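Local coordinates for 4'-phospho-dehydrooxetanocin synthase (Bacillus megaterium, PDB 5UL3), which catalyses the cobalamin-dependent radical SAM ring contraction of dAMP to the oxetane aldehyde 4'-phospho-dehydrooxetanocin, a step in oxetanocin A biosynthesis, at residues L469-I474 / Y534-Y539. Numbering follows the deposited sequence. Where two conformers were deposited one is given.
Sequences LRIGFI and YTIVSY. With EDO (1,2-ethanediol), chain F.
Ile471 and Val537 form a single parallel-type beta bridge that lays the loop residues Ile536-Tyr539, which follow a 3-10 turn, along strand 470-473, an edge strand of the partial TIM barrel in the AdoMet radical domain; the other edge of strand 470-473 pairs with strand 432-436. The bridge sits beside the S-adenosyl-L-methionine site, the Phe473 side chain lying about 5 Å from that of the ligand-binding Glu436. Two backbone hydrogen bonds grip Ile471: its N donates to Ile536 O (2.9 Å, 156° at the hydrogen), and its O accepts from Ser538 N. Ile536 O also receives a CA-H...O contact from Arg470 CA.

Beyond the bridge the backbones are joined through water. In the Tyr539 conformer described, one of two deposited, one molecule accepts from both Phe473 N and Tyr539 N, while another donates to Phe473 O (2.7 Å) and Tyr539 O (2.9 Å).

Apolar side chains pack on the side of Ile471. With CG1 of Ile536 set between its backbone N and carbonyl carbon (chi1 62°), CD1 touches Ile471 CG2 at 3.7 Å and also meets Leu469 CB; the two isoleucine side chains cross nearly at right angles. Leu493 of helix 484-493 adjoins both Phe473 and Val537. Val537 spreads its methyls, CG2 against Ile471 CG1 and CD1, CG1 4.0 Å from Phe473 CB.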
loop_
_atom_site.group_PDB
_atom_site.type_symbol
_atom_site.label_atom_id
_atom_site.label_comp_id
_atom_site.label_asym_id
_atom_site.label_seq_id
_atom_site.Cartn_x
_atom_site.Cartn_y
_atom_site.Cartn_z
ATOM N N LEU A 469 4.994 -14.175 -9.013
ATOM C CA LEU A 469 3.623 -13.681 -8.933
ATOM C C LEU A 469 2.908 -14.018 -7.630
ATOM O O LEU A 469 3.145 -15.063 -7.017
ATOM C CB LEU A 469 2.788 -14.304 -10.056
ATOM C CG LEU A 469 3.236 -13.979 -11.439
ATOM C CD1 LEU A 469 2.482 -14.882 -12.434
ATOM C CD2 LEU A 469 2.833 -12.532 -11.606
ATOM N N ARG A 470 1.970 -13.137 -7.268
ATOM C CA ARG A 470 0.903 -13.362 -6.294
ATOM C C ARG A 470 -0.376 -12.889 -6.965
ATOM O O ARG A 470 -0.336 -11.923 -7.722
ATOM C CB ARG A 470 1.077 -12.536 -4.999
ATOM C CG ARG A 470 1.813 -13.159 -3.849
ATOM C CD ARG A 470 1.406 -12.480 -2.528
ATOM N NE ARG A 470 1.005 -11.079 -2.707
ATOM C CZ ARG A 470 1.860 -10.062 -2.839
ATOM N NH1 ARG A 470 3.167 -10.288 -2.826
ATOM N NH2 ARG A 470 1.413 -8.824 -2.986
ATOM N N ILE A 471 -1.512 -13.530 -6.693
ATOM C CA ILE A 471 -2.780 -13.050 -7.260
ATOM C C ILE A 471 -3.809 -12.848 -6.153
ATOM O O ILE A 471 -3.864 -13.611 -5.188
ATOM C CB ILE A 471 -3.339 -13.986 -8.362
ATOM C CG1 ILE A 471 -3.811 -15.345 -7.792
ATOM C CG2 ILE A 471 -2.325 -14.145 -9.493
ATOM C CD1 ILE A 471 -4.556 -16.207 -8.814
ATOM N N GLY A 472 -4.623 -11.798 -6.283
ATOM C CA GLY A 472 -5.813 -11.706 -5.464
ATOM C C GLY A 472 -6.894 -12.627 -6.005
ATOM O O GLY A 472 -7.003 -12.856 -7.210
ATOM N N PHE A 473 -7.671 -13.207 -5.097
ATOM C CA PHE A 473 -8.735 -14.117 -5.518
ATOM C C PHE A 473 -9.851 -14.050 -4.494
ATOM O O PHE A 473 -9.631 -14.334 -3.317
ATOM C CB PHE A 473 -8.226 -15.557 -5.670
ATOM C CG PHE A 473 -9.075 -16.393 -6.609
ATOM C CD1 PHE A 473 -10.162 -17.104 -6.135
ATOM C CD2 PHE A 473 -8.789 -16.433 -7.968
ATOM C CE1 PHE A 473 -10.959 -17.852 -7.016
ATOM C CE2 PHE A 473 -9.570 -17.184 -8.847
ATOM C CZ PHE A 473 -10.647 -17.898 -8.360
ATOM N N ILE A 474 -11.041 -13.641 -4.935
ATOM C CA ILE A 474 -12.167 -13.530 -4.024
ATOM C C ILE A 474 -13.147 -14.636 -4.395
ATOM O O ILE A 474 -13.971 -14.450 -5.291
ATOM C CB ILE A 474 -12.829 -12.147 -4.117
ATOM C CG1 ILE A 474 -11.775 -11.034 -3.987
ATOM C CG2 ILE A 474 -13.859 -11.989 -3.034
ATOM C CD1 ILE A 474 -12.296 -9.671 -4.485
ATOM N N TYR A 534 -3.690 -22.113 -7.790
ATOM C CA TYR A 534 -3.963 -21.774 -6.393
ATOM C C TYR A 534 -2.689 -21.637 -5.568
ATOM O O TYR A 534 -2.728 -20.997 -4.512
ATOM C CB TYR A 534 -4.914 -22.784 -5.731
ATOM C CG TYR A 534 -4.425 -24.214 -5.597
ATOM C CD1 TYR A 534 -3.449 -24.565 -4.665
ATOM C CD2 TYR A 534 -5.006 -25.232 -6.352
ATOM C CE1 TYR A 534 -3.019 -25.898 -4.529
ATOM C CE2 TYR A 534 -4.587 -26.574 -6.213
ATOM C CZ TYR A 534 -3.591 -26.889 -5.313
ATOM O OH TYR A 534 -3.179 -28.207 -5.195
ATOM N N THR A 535 -1.555 -22.165 -6.043
ATOM C CA THR A 535 -0.316 -22.018 -5.284
ATOM C C THR A 535 0.151 -20.565 -5.175
ATOM O O THR A 535 0.954 -20.264 -4.292
ATOM C CB THR A 535 0.813 -22.885 -5.890
ATOM O OG1 THR A 535 1.101 -22.481 -7.243
ATOM C CG2 THR A 535 0.442 -24.373 -5.871
ATOM N N ILE A 536 -0.328 -19.648 -6.019
ATOM C CA ILE A 536 0.093 -18.251 -5.922
ATOM C C ILE A 536 -1.030 -17.328 -5.433
ATOM O O ILE A 536 -0.891 -16.095 -5.499
ATOM C CB ILE A 536 0.689 -17.748 -7.249
ATOM C CG1 ILE A 536 -0.359 -17.804 -8.367
ATOM C CG2 ILE A 536 1.917 -18.571 -7.633
ATOM C CD1 ILE A 536 0.006 -16.953 -9.571
ATOM N N VAL A 537 -2.124 -17.891 -4.911
ATOM C CA VAL A 537 -3.208 -17.086 -4.364
ATOM C C VAL A 537 -2.751 -16.459 -3.060
ATOM O O VAL A 537 -2.206 -17.142 -2.190
ATOM C CB VAL A 537 -4.469 -17.943 -4.161
ATOM C CG1 VAL A 537 -5.470 -17.218 -3.265
ATOM C CG2 VAL A 537 -5.104 -18.257 -5.513
ATOM N N SER A 538 -2.969 -15.147 -2.931
ATOM C CA SER A 538 -2.508 -14.408 -1.760
ATOM C C SER A 538 -3.222 -14.859 -0.492
ATOM O O SER A 538 -2.595 -15.005 0.564
ATOM C CB SER A 538 -2.715 -12.909 -1.989
ATOM O OG SER A 538 -2.395 -12.161 -0.832
ATOM N N TYR A 539 -4.532 -15.088 -0.575
ATOM C CA TYR A 539 -5.338 -15.448 0.586
ATOM C C TYR A 539 -6.362 -16.471 0.128
ATOM O O TYR A 539 -7.241 -16.152 -0.681
ATOM C CB TYR A 539 -6.024 -14.223 1.190
ATOM C CG TYR A 539 -6.735 -14.479 2.503
ATOM C CD1 TYR A 539 -8.003 -15.057 2.532
ATOM C CD2 TYR A 539 -6.153 -14.122 3.708
ATOM C CE1 TYR A 539 -8.661 -15.278 3.716
ATOM C CE2 TYR A 539 -6.809 -14.346 4.911
ATOM C CZ TYR A 539 -8.063 -14.919 4.906
ATOM O OH TYR A 539 -8.724 -15.138 6.093
HETATM C C1 EDO F . 5.921 -18.875 -9.931
HETATM O O1 EDO F . 5.286 -19.620 -10.983
HETATM C C2 EDO F . 5.459 -17.414 -9.896
HETATM O O2 EDO F . 5.636 -16.900 -8.557
HETATM O O HOH W 1 -1.165 -9.373 -1.039
HETATM O O HOH W 2 -6.470 -13.734 -2.389
HETATM O O HOH W 3 -9.511 -16.825 -2.290
#